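Local coordinates for ABC transporter binding protein AcbH (Actinoplanes, PDB 3OO8) that captures beta-D-galactopyranose with exclusive preference, acting as the extracellular solute receptor of a bacterial ABC transporter, at residues S34-E39 against D301-P306; P136-P141 against A330-D335. The protein carries 2 engineered substitutions. All coordinates share one frame; numbering follows the deposited sequence.

Overall arrangement
Contacts 1 and 2 show how loops and helices are fastened to a shared sheet in the class 2 solute-binding-protein fold. Strands 301-304 and 134-147 are antiparallel neighbours in one mixed sheet. Contact 1 joins the first to the loop leaving strand 30-34; contact 2 joins the second to helix 325-332. Their centres lie 13 Å apart. Along the chain the segments alternate, 34-39, 136-141, 301-306, 330-335, so the two contacts interlock. The contacts touch: the Tyr-138 hydroxyl of contact 2 meets both Tyr-36 and Asp-301 of contact 1. Through Asp-301 this polar cluster reaches Arg-373, a galactose-binding residue.

Contact 1 of 2, residues S34-E39 against D301-P306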
ATOM      1  N   SER A  34     -11.990  -0.496  16.728  1.00 12.97           N
ATOM      2  CA  SER A  34     -12.112  -0.451  15.290  1.00 12.80           C
ATOM      3  C   SER A  34     -12.135   0.943  14.676  1.00 12.89           C
ATOM      4  O   SER A  34     -12.927   1.789  15.077  1.00 14.83           O
ATOM      5  CB  SER A  34     -13.372  -1.219  14.857  1.00 12.60           C
ATOM      6  OG  SER A  34     -13.618  -1.061  13.467  1.00 12.38           O
ATOM      7  N   ASN A  35     -11.280   1.153  13.685  1.00 12.04           N
ATOM      8  CA  ASN A  35     -11.245   2.383  12.902  1.00 12.54           C
ATOM      9  C   ASN A  35     -12.116   2.277  11.652  1.00 11.61           C
ATOM     10  O   ASN A  35     -12.071   3.146  10.771  1.00 13.37           O
ATOM     11  CB  ASN A  35      -9.784   2.743  12.581  1.00 13.07           C
ATOM     12  CG  ASN A  35      -9.119   1.715  11.652  1.00 10.71           C
ATOM     13  OD1 ASN A  35      -9.802   0.860  11.108  1.00 14.16           O
ATOM     14  ND2 ASN A  35      -7.803   1.839  11.424  1.00 15.15           N
ATOM     15  N   TYR A  36     -12.938   1.234  11.538  1.00 14.30           N
ATOM     16  CA  TYR A  36     -13.839   1.136  10.383  1.00 12.79           C
ATOM     17  C   TYR A  36     -15.091   1.964  10.671  1.00 14.13           C
ATOM     18  O   TYR A  36     -16.112   1.444  11.113  1.00 13.59           O
ATOM     19  CB  TYR A  36     -14.219  -0.312  10.057  1.00 12.14           C
ATOM     20  CG  TYR A  36     -13.076  -1.177   9.554  1.00 10.74           C
ATOM     21  CD1 TYR A  36     -12.384  -0.842   8.410  1.00 13.22           C
ATOM     22  CD2 TYR A  36     -12.725  -2.361  10.226  1.00 10.92           C
ATOM     23  CE1 TYR A  36     -11.361  -1.621   7.941  1.00 11.85           C
ATOM     24  CE2 TYR A  36     -11.690  -3.178   9.753  1.00 12.17           C
ATOM     25  CZ  TYR A  36     -11.012  -2.788   8.620  1.00 11.36           C
ATOM     26  OH  TYR A  36      -9.991  -3.546   8.107  1.00 11.95           O
ATOM     27  N   SER A  37     -15.004   3.260  10.409  1.00 15.06           N
ATOM     28  CA  SER A  37     -16.124   4.144  10.737  1.00 15.39           C
ATOM     29  C   SER A  37     -16.997   4.441   9.508  1.00 17.41           C
ATOM     30  O   SER A  37     -18.169   4.779   9.661  1.00 19.44           O
ATOM     31  CB  SER A  37     -15.609   5.437  11.404  1.00 16.46           C
ATOM     32  OG  SER A  37     -14.751   6.169  10.536  1.00 16.08           O
ATOM     33  N   ASP A  38     -16.458   4.297   8.299  1.00 16.06           N
ATOM     34  CA  ASP A  38     -17.276   4.472   7.079  1.00 18.45           C
ATOM     35  C   ASP A  38     -18.370   3.393   7.034  1.00 20.38           C
ATOM     36  O   ASP A  38     -18.186   2.266   7.517  1.00 18.44           O
ATOM     37  CB  ASP A  38     -16.445   4.427   5.793  1.00 17.45           C
ATOM     38  CG  ASP A  38     -15.550   5.637   5.607  1.00 21.95           C
ATOM     39  OD1 ASP A  38     -15.711   6.650   6.314  1.00 25.40           O
ATOM     40  OD2 ASP A  38     -14.663   5.550   4.740  1.00 25.75           O
ATOM     41  N   GLU A  39     -19.521   3.742   6.458  1.00 19.74           N
ATOM     42  CA  GLU A  39     -20.686   2.879   6.498  1.00 20.78           C
ATOM     43  C   GLU A  39     -20.430   1.448   5.989  1.00 19.66           C
ATOM     44  O   GLU A  39     -20.738   0.489   6.672  1.00 16.26           O
ATOM     45  CB  GLU A  39     -21.841   3.571   5.746  1.00 23.73           C
ATOM     46  CG  GLU A  39     -23.122   2.769   5.642  1.00 29.11           C
ATOM     47  CD  GLU A  39     -23.050   1.723   4.558  1.00 38.46           C
ATOM     48  OE1 GLU A  39     -22.509   2.033   3.472  1.00 41.90           O
ATOM     49  OE2 GLU A  39     -23.536   0.596   4.795  1.00 41.78           O
ATOM     50  N   ASP A 301      -3.815  -3.851   5.466  1.00  8.51           N
ATOM     51  CA  ASP A 301      -4.517  -3.590   6.710  1.00 10.12           C
ATOM     52  C   ASP A 301      -4.627  -4.890   7.515  1.00  9.34           C
ATOM     53  O   ASP A 301      -4.710  -5.970   6.925  1.00  9.86           O
ATOM     54  CB  ASP A 301      -5.921  -3.041   6.462  1.00 10.04           C
ATOM     55  CG  ASP A 301      -5.919  -1.611   5.931  1.00 13.32           C
ATOM     56  OD1 ASP A 301      -4.833  -1.006   5.755  1.00 11.93           O
ATOM     57  OD2 ASP A 301      -7.021  -1.082   5.639  1.00 11.27           O
ATOM     58  N   GLY A 302      -4.661  -4.786   8.836  1.00 10.39           N
ATOM     59  CA  GLY A 302      -4.796  -5.995   9.657  1.00 10.37           C
ATOM     60  C   GLY A 302      -5.166  -5.658  11.078  1.00 10.92           C
ATOM     61  O   GLY A 302      -5.853  -4.665  11.327  1.00 10.65           O
ATOM     62  N   PHE A 303      -4.738  -6.515  12.003  1.00 10.33           N
ATOM     63  CA  PHE A 303      -5.147  -6.399  13.403  1.00  9.39           C
ATOM     64  C   PHE A 303      -3.980  -6.699  14.313  1.00 10.30           C
ATOM     65  O   PHE A 303      -3.086  -7.475  13.953  1.00 10.99           O
ATOM     66  CB  PHE A 303      -6.287  -7.381  13.692  1.00 10.24           C
ATOM     67  CG  PHE A 303      -7.419  -7.205  12.735  1.00  9.51           C
ATOM     68  CD1 PHE A 303      -8.373  -6.245  12.980  1.00  9.18           C
ATOM     69  CD2 PHE A 303      -7.475  -7.961  11.556  1.00  9.49           C
ATOM     70  CE1 PHE A 303      -9.394  -6.003  12.044  1.00  9.17           C
ATOM     71  CE2 PHE A 303      -8.502  -7.746  10.610  1.00 12.02           C
ATOM     72  CZ  PHE A 303      -9.475  -6.775  10.869  1.00 12.22           C
ATOM     73  N   ILE A 304      -4.006  -6.024  15.455  1.00  9.09           N
ATOM     74  CA  ILE A 304      -2.981  -6.177  16.483  1.00  9.85           C
ATOM     75  C   ILE A 304      -3.623  -6.500  17.832  1.00 11.79           C
ATOM     76  O   ILE A 304      -4.830  -6.310  18.049  1.00 10.80           O
ATOM     77  CB  ILE A 304      -2.168  -4.886  16.668  1.00 10.82           C
ATOM     78  CG1 ILE A 304      -3.107  -3.721  17.053  1.00 11.37           C
ATOM     79  CG2 ILE A 304      -1.329  -4.627  15.415  1.00 11.34           C
ATOM     80  CD1 ILE A 304      -2.402  -2.367  17.295  1.00 13.35           C
ATOM     81  N   LEU A 305      -2.780  -6.985  18.743  1.00 11.73           N
ATOM     82  CA  LEU A 305      -3.198  -7.331  20.105  1.00 13.11           C
ATOM     83  C   LEU A 305      -2.483  -6.421  21.126  1.00 12.92           C
ATOM     84  O   LEU A 305      -1.307  -6.673  21.469  1.00 14.50           O
ATOM     85  CB  LEU A 305      -2.830  -8.792  20.363  1.00 12.42           C
ATOM     86  CG  LEU A 305      -3.630  -9.589  21.430  1.00 17.20           C
ATOM     87  CD1 LEU A 305      -3.326 -11.103  21.330  1.00 21.68           C
ATOM     88  CD2 LEU A 305      -3.392  -9.046  22.860  1.00 17.61           C
ATOM     89  N   PRO A 306      -3.164  -5.371  21.606  1.00 13.96           N
ATOM     90  CA  PRO A 306      -2.535  -4.421  22.540  1.00 13.71           C
ATOM     91  C   PRO A 306      -2.062  -5.129  23.794  1.00 16.33           C
ATOM     92  O   PRO A 306      -2.830  -5.895  24.383  1.00 16.84           O
ATOM     93  CB  PRO A 306      -3.671  -3.460  22.869  1.00 15.79           C
ATOM     94  CG  PRO A 306      -4.497  -3.428  21.562  1.00 16.53           C
ATOM     95  CD  PRO A 306      -4.498  -4.902  21.191  1.00 13.06           C
TER
HETATM   96  O   HOH W   1      -7.750  -3.120   9.730  1.00 13.43           O
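Tyr-36 leaves the loop between strand 30-34 and helix 39-56 at the centre of an inverse gamma turn and reaches toward strand 301-304, where it meets Asp-301 and Phe-303. Just before it, Ser-34 OG accepts a hydrogen bond from Tyr-36 N at 3.1 Å, which makes an ST turn. The direct contact is light and made at the far end of the phenol. Tyr-36 CE2 packs 4.3 Å from Phe-303 CE1, which lies at the edge of the tyrosine ring, near its plane. On one face of the same ring, toward the rim, sits Asn-35 OD1.

The polar bridge runs through water. One molecule lies 2.8 Å from Tyr-36 OH and donates to Gly-302 O at 2.9 Å, tying the loop to the strand backbone at the residue that has no side chain. Tyr-36 OH also hydrogen-bonds the hydroxyl of Tyr-138. Asp-301, whose CB lies 4.4 Å from Tyr-36 OH, divides its carboxylate: OD2 hydrogen-bonds Tyr-138 OH, while OD1 forms a salt bridge with Arg-373. The neighbouring positive charge would be expected to help keep this acid ionised. Asn-35 ND2 hydrogen-bonds Gln-71 OE1, and Ser-37 OG is bonded to His-67 N. A loop at the C-terminal end of a strand, carrying polar residues toward the ligand site, is characteristic of the alpha/beta lobes of solute-binding proteins; here Tyr-36 lies close to His-67, one of the residues seen to bind beta-D-galactose.

Contact 2 of 2, residues P136-P141 against A330-D335; sequences PLYNYP and AFLKTD
Leu-137 lays its CD2 methyl over one face of the Phe-331 ring, 4.0 Å from the centroid and 26° off the ring normal, a CH-pi contact displaced toward the rim. This is helix-on-sheet packing within the alpha/beta solute-binding-protein fold: strand 134-147 supplies Leu-137 and Tyr-138, and the segment 330-335, on helix 325-332, supplies Phe-331 and Leu-332. The two backbones stay well apart, with Leu-137 CA and Phe-331 CA separated by 8.8 Å, and side chains fill the gap.

Phe-331 carries most of the helix side. Its side chain extends away from its own backbone N, chi1 -179°, which carries the ring to the strand, where it meets both neighbours. The ring lies nearly parallel to that of Tyr-138, the planes differing by 2°, but the two are slid so far apart, with centroids 5.5 Å from each other, that they barely overlap. The nearest atoms are Tyr-138 CE2 and Phe-331 CE2, 3.4 Å apart. Phe-331 is also packed against Tyr-36 and, from helix 39-56, against Ala-44 and Phe-45.

Leu-332 reaches the root of the tyrosine, its CD2 being 4.1 Å from Tyr-138 CB. The side chain of Tyr-138 is thus touched at its base by Leu-332 and on its ring by Phe-331. Its hydroxyl is engaged by Asp-301 on the neighbouring strand, and a glycerol molecule, probably from the crystallisation liquor, lies close to the side chain. Beyond Phe-331 the chain folds into a type I beta turn, closed by Asp-335 N donating to Leu-332 O at 2.9 Å. Lys-333, within this turn, curls back, its NZ donating to Ala-330 O at 2.9 Å.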
ATOM      1  N   PRO A 136      -2.668 -10.006   9.045  1.00  8.82           N
ATOM      2  CA  PRO A 136      -3.173  -9.141   7.954  1.00  8.23           C
ATOM      3  C   PRO A 136      -4.479  -9.665   7.390  1.00  9.94           C
ATOM      4  O   PRO A 136      -4.791 -10.855   7.552  1.00 11.40           O
ATOM      5  CB  PRO A 136      -2.066  -9.279   6.898  1.00  9.24           C
ATOM      6  CG  PRO A 136      -1.532 -10.627   7.064  1.00 12.56           C
ATOM      7  CD  PRO A 136      -1.617 -10.924   8.554  1.00  8.47           C
ATOM      8  N   LEU A 137      -5.216  -8.794   6.702  1.00  9.04           N
ATOM      9  CA  LEU A 137      -6.521  -9.172   6.135  1.00 10.29           C
ATOM     10  C   LEU A 137      -6.568  -8.964   4.629  1.00  8.83           C
ATOM     11  O   LEU A 137      -6.953  -9.882   3.902  1.00  9.92           O
ATOM     12  CB  LEU A 137      -7.675  -8.398   6.817  1.00  8.32           C
ATOM     13  CG  LEU A 137      -9.053  -9.010   6.517  1.00 12.27           C
ATOM     14  CD1 LEU A 137      -9.199 -10.413   7.124  1.00 11.85           C
ATOM     15  CD2 LEU A 137     -10.130  -8.050   7.048  1.00 10.95           C
ATOM     16  N   TYR A 138      -6.187  -7.776   4.138  1.00  9.74           N
ATOM     17  CA  TYR A 138      -6.292  -7.471   2.707  1.00  9.35           C
ATOM     18  C   TYR A 138      -5.297  -6.366   2.335  1.00 10.70           C
ATOM     19  O   TYR A 138      -4.790  -5.645   3.197  1.00  9.20           O
ATOM     20  CB  TYR A 138      -7.715  -6.999   2.300  1.00  9.33           C
ATOM     21  CG  TYR A 138      -8.170  -5.820   3.136  1.00  8.58           C
ATOM     22  CD1 TYR A 138      -7.700  -4.527   2.854  1.00  7.05           C
ATOM     23  CD2 TYR A 138      -8.970  -6.013   4.273  1.00  9.43           C
ATOM     24  CE1 TYR A 138      -8.034  -3.430   3.686  1.00  9.27           C
ATOM     25  CE2 TYR A 138      -9.279  -4.943   5.124  1.00  9.99           C
ATOM     26  CZ  TYR A 138      -8.819  -3.670   4.816  1.00 10.39           C
ATOM     27  OH  TYR A 138      -9.140  -2.644   5.663  1.00 10.52           O
ATOM     28  N   ASN A 139      -5.044  -6.262   1.042  1.00 10.11           N
ATOM     29  CA  ASN A 139      -4.242  -5.168   0.470  1.00 10.22           C
ATOM     30  C   ASN A 139      -4.742  -4.803  -0.925  1.00  8.90           C
ATOM     31  O   ASN A 139      -5.718  -5.396  -1.406  1.00  9.19           O
ATOM     32  CB  ASN A 139      -2.723  -5.418   0.575  1.00  8.34           C
ATOM     33  CG  ASN A 139      -2.272  -6.737  -0.028  1.00 12.43           C
ATOM     34  OD1 ASN A 139      -2.936  -7.314  -0.898  1.00 11.01           O
ATOM     35  ND2 ASN A 139      -1.105  -7.214   0.431  1.00 10.17           N
ATOM     36  N   TYR A 140      -4.070  -3.865  -1.603  1.00  9.42           N
ATOM     37  CA  TYR A 140      -4.421  -3.520  -3.000  1.00  9.40           C
ATOM     38  C   TYR A 140      -3.140  -2.994  -3.635  1.00 10.87           C
ATOM     39  O   TYR A 140      -2.269  -2.498  -2.938  1.00 10.15           O
ATOM     40  CB  TYR A 140      -5.534  -2.467  -3.063  1.00  8.52           C
ATOM     41  CG  TYR A 140      -5.089  -1.141  -2.525  1.00  8.77           C
ATOM     42  CD1 TYR A 140      -4.496  -0.202  -3.369  1.00 14.32           C
ATOM     43  CD2 TYR A 140      -5.249  -0.834  -1.178  1.00 11.24           C
ATOM     44  CE1 TYR A 140      -4.064   1.019  -2.854  1.00 14.12           C
ATOM     45  CE2 TYR A 140      -4.819   0.377  -0.677  1.00 16.52           C
ATOM     46  CZ  TYR A 140      -4.237   1.281  -1.524  1.00 15.03           C
ATOM     47  OH  TYR A 140      -3.784   2.519  -1.067  1.00 26.46           O
ATOM     48  N   PRO A 141      -3.059  -3.055  -4.965  1.00  8.58           N
ATOM     49  CA  PRO A 141      -1.795  -2.749  -5.644  1.00  9.13           C
ATOM     50  C   PRO A 141      -1.643  -1.344  -6.211  1.00  9.69           C
ATOM     51  O   PRO A 141      -2.629  -0.678  -6.532  1.00 10.78           O
ATOM     52  CB  PRO A 141      -1.811  -3.745  -6.804  1.00 10.30           C
ATOM     53  CG  PRO A 141      -3.311  -3.754  -7.195  1.00 11.65           C
ATOM     54  CD  PRO A 141      -4.047  -3.695  -5.864  1.00 10.15           C
ATOM     55  N   ALA A 330     -15.383 -13.219   3.496  1.00 13.55           N
ATOM     56  CA  ALA A 330     -16.575 -12.644   4.145  1.00 13.52           C
ATOM     57  C   ALA A 330     -16.474 -11.119   4.241  1.00 13.45           C
ATOM     58  O   ALA A 330     -17.349 -10.393   3.774  1.00 13.92           O
ATOM     59  CB  ALA A 330     -16.778 -13.252   5.497  1.00 14.53           C
ATOM     60  N   PHE A 331     -15.369 -10.621   4.789  1.00 13.19           N
ATOM     61  CA  PHE A 331     -15.198  -9.168   4.928  1.00 11.43           C
ATOM     62  C   PHE A 331     -15.230  -8.448   3.584  1.00 12.27           C
ATOM     63  O   PHE A 331     -15.715  -7.308   3.438  1.00 12.48           O
ATOM     64  CB  PHE A 331     -13.870  -8.856   5.637  1.00 10.89           C
ATOM     65  CG  PHE A 331     -13.644  -7.402   5.831  1.00 13.24           C
ATOM     66  CD1 PHE A 331     -14.254  -6.748   6.889  1.00 13.60           C
ATOM     67  CD2 PHE A 331     -12.859  -6.655   4.939  1.00 10.13           C
ATOM     68  CE1 PHE A 331     -14.066  -5.384   7.075  1.00 12.06           C
ATOM     69  CE2 PHE A 331     -12.682  -5.312   5.136  1.00 11.05           C
ATOM     70  CZ  PHE A 331     -13.281  -4.668   6.196  1.00 13.80           C
ATOM     71  N   LEU A 332     -14.651  -9.099   2.567  1.00 11.59           N
ATOM     72  CA  LEU A 332     -14.496  -8.454   1.269  1.00 10.51           C
ATOM     73  C   LEU A 332     -15.694  -8.537   0.309  1.00 13.80           C
ATOM     74  O   LEU A 332     -15.647  -7.973  -0.777  1.00 13.92           O
ATOM     75  CB  LEU A 332     -13.221  -8.967   0.568  1.00 12.39           C
ATOM     76  CG  LEU A 332     -11.923  -8.614   1.329  1.00 10.72           C
ATOM     77  CD1 LEU A 332     -10.790  -9.392   0.655  1.00 11.46           C
ATOM     78  CD2 LEU A 332     -11.661  -7.113   1.235  1.00 13.63           C
ATOM     79  N   LYS A 333     -16.778  -9.184   0.728  1.00 13.76           N
ATOM     80  CA  LYS A 333     -17.946  -9.329  -0.172  1.00 13.38           C
ATOM     81  C   LYS A 333     -18.367  -8.025  -0.840  1.00 14.57           C
ATOM     82  O   LYS A 333     -18.663  -8.001  -2.047  1.00 16.43           O
ATOM     83  CB  LYS A 333     -19.140  -9.918   0.596  1.00 15.36           C
ATOM     84  CG  LYS A 333     -18.987 -11.374   0.960  1.00 18.84           C
ATOM     85  CD  LYS A 333     -20.327 -11.913   1.530  1.00 21.35           C
ATOM     86  CE  LYS A 333     -20.748 -11.150   2.800  1.00 24.97           C
ATOM     87  NZ  LYS A 333     -20.010 -11.494   4.069  1.00 20.36           N
ATOM     88  N   THR A 334     -18.402  -6.942  -0.067  1.00 12.49           N
ATOM     89  CA  THR A 334     -18.846  -5.654  -0.584  1.00 13.59           C
ATOM     90  C   THR A 334     -17.695  -4.686  -0.890  1.00 13.99           C
ATOM     91  O   THR A 334     -17.946  -3.524  -1.170  1.00 18.10           O
ATOM     92  CB  THR A 334     -19.793  -4.936   0.410  1.00 13.88           C
ATOM     93  OG1 THR A 334     -19.126  -4.696   1.667  1.00 17.38           O
ATOM     94  CG2 THR A 334     -21.052  -5.743   0.663  1.00 14.91           C
ATOM     95  N   ASP A 335     -16.458  -5.170  -0.859  1.00 13.84           N
ATOM     96  CA  ASP A 335     -15.278  -4.350  -1.132  1.00 13.11           C
ATOM     97  C   ASP A 335     -14.839  -4.680  -2.561  1.00 13.77           C
ATOM     98  O   ASP A 335     -14.513  -5.823  -2.852  1.00 14.91           O
ATOM     99  CB  ASP A 335     -14.167  -4.736  -0.146  1.00 13.04           C
ATOM    100  CG  ASP A 335     -12.910  -3.836  -0.251  1.00 14.94           C
ATOM    101  OD1 ASP A 335     -12.493  -3.470  -1.373  1.00 13.55           O
ATOM    102  OD2 ASP A 335     -12.303  -3.543   0.808  1.00 16.44           O
TER